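Side-chain contact in 4-alpha-glucanotransferase (Corynebacterium glutamicum, PDB 5B68), which is an amylomaltase, or disproportionating enzyme, a glucanotransferase built on a TIM-barrel domain with an N-terminal beta-sandwich domain: residues A[677-680]-A[684-687]. Residues are numbered along the deposited sequence; the frame is centred on the assembly and turned at random.
Sequences LCDS and SVLI
Cys678 and Ser684 form a single beta bridge, CA to CA 4.3 Å, held by a nearly straight bond (165° at the hydrogen) from Val685 N to Leu677 O, 3.1 Å. The isolated bridge closes a turn in the long loop of the TIM-barrel domain that runs from helix 650-654, just past the last barrel strand, 645-649, to helix 694-702. Ser684 CA adds a CH···O contact to the same oxygen, and a water gives it a further hydrogen bond at 2.6 Å while donating another to Ser684 OG, which is also bonded to Asn278 O. Within this contact Leu677 O thus accepts two hydrogen bonds, from Val685 N and the water, besides the CH contact.

Among the side chains, Val685 points its CB toward 677-680 and buries the largest area of any residue in the contact. Its CG2, lying beside its own backbone nitrogen and anti to the carbonyl carbon, reaches Asp679 N at 3.6 Å and packs against Asp679 CB at 3.8 Å. Leu677 CD2 makes an apolar contact with Val685 CB at 4.3 Å and also approaches Val685 O. Both residues rest on Val654 of helix 650-654, and Leu677 also on Leu650 and Val651. Cys678 SG lies beside Ser684 N and CA. The carboxylate of Asp679 (chi1 61°) turns back over the connection: OD1 accepts a hydrogen bond from Asn683 N and a weak one from Glu681 N, the latter the bond of an Asx turn. Its other oxygen, OD2, takes a 2.6 Å hydrogen bond from a second water, which also donates to Ser684 O at 3.1 Å.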
loop_
_atom_site.group_PDB
_atom_site.type_symbol
_atom_site.label_atom_id
_atom_site.label_comp_id
_atom_site.label_asym_id
_atom_site.label_seq_id
_atom_site.Cartn_x
_atom_site.Cartn_y
_atom_site.Cartn_z
ATOM N N LEU A 677 22.228 4.023 1.364
ATOM C CA LEU A 677 22.653 2.876 2.203
ATOM C C LEU A 677 24.136 3.082 2.561
ATOM O O LEU A 677 24.982 3.182 1.664
ATOM C CB LEU A 677 22.479 1.561 1.407
ATOM C CG LEU A 677 22.791 0.262 2.190
ATOM C CD1 LEU A 677 21.786 0.041 3.308
ATOM C CD2 LEU A 677 22.893 -0.933 1.222
ATOM N N CYS A 678 24.432 3.156 3.856
ATOM C CA CYS A 678 25.827 3.296 4.273
ATOM C C CYS A 678 26.122 2.387 5.432
ATOM O O CYS A 678 25.198 2.067 6.185
ATOM C CB CYS A 678 26.101 4.733 4.685
ATOM S SG CYS A 678 25.953 5.945 3.327
ATOM N N ASP A 679 27.429 2.044 5.599
ATOM C CA ASP A 679 27.870 1.146 6.722
ATOM C C ASP A 679 28.041 1.937 8.019
ATOM O O ASP A 679 27.664 3.094 8.048
ATOM C CB ASP A 679 29.138 0.366 6.358
ATOM C CG ASP A 679 30.352 1.287 6.046
ATOM O OD1 ASP A 679 30.366 2.483 6.504
ATOM O OD2 ASP A 679 31.217 0.816 5.261
ATOM N N SER A 680 28.510 1.304 9.103
ATOM C CA SER A 680 28.640 2.001 10.398
ATOM C C SER A 680 29.551 3.249 10.409
ATOM O O SER A 680 29.377 4.154 11.250
ATOM C CB SER A 680 29.104 1.000 11.436
ATOM O OG SER A 680 28.080 0.034 11.601
ATOM N N SER A 684 29.265 4.648 1.782
ATOM C CA SER A 684 28.307 4.003 0.860
ATOM C C SER A 684 28.603 2.513 0.680
ATOM O O SER A 684 29.745 2.110 0.441
ATOM C CB SER A 684 28.350 4.673 -0.487
ATOM O OG SER A 684 27.558 3.983 -1.436
ATOM N N VAL A 685 27.572 1.658 0.738
ATOM C CA VAL A 685 27.761 0.252 0.390
ATOM C C VAL A 685 27.023 -0.031 -0.913
ATOM O O VAL A 685 25.780 0.031 -0.900
ATOM C CB VAL A 685 27.204 -0.664 1.503
ATOM C CG1 VAL A 685 27.459 -2.120 1.125
ATOM C CG2 VAL A 685 27.882 -0.286 2.837
ATOM N N LEU A 686 27.760 -0.314 -1.981
ATOM C CA LEU A 686 27.165 -0.680 -3.247
ATOM C C LEU A 686 26.651 -2.105 -3.245
ATOM O O LEU A 686 27.203 -2.971 -2.532
ATOM C CB LEU A 686 28.081 -0.482 -4.420
ATOM C CG LEU A 686 28.643 0.955 -4.618
ATOM C CD1 LEU A 686 29.615 0.967 -5.809
ATOM C CD2 LEU A 686 27.535 1.972 -4.849
ATOM N N ILE A 687 25.728 -2.398 -4.185
ATOM C CA ILE A 687 25.236 -3.803 -4.302
ATOM C C ILE A 687 26.403 -4.761 -4.549
ATOM O O ILE A 687 26.453 -5.885 -4.010
ATOM C CB ILE A 687 24.198 -3.954 -5.411
ATOM C CG1 ILE A 687 22.959 -3.212 -4.999
ATOM C CG2 ILE A 687 23.884 -5.432 -5.689
ATOM C CD1 ILE A 687 21.965 -2.919 -6.119
HETATM O O HOH W 1 24.827 3.925 -0.854
HETATM O O HOH W 2 31.408 0.835 2.694
#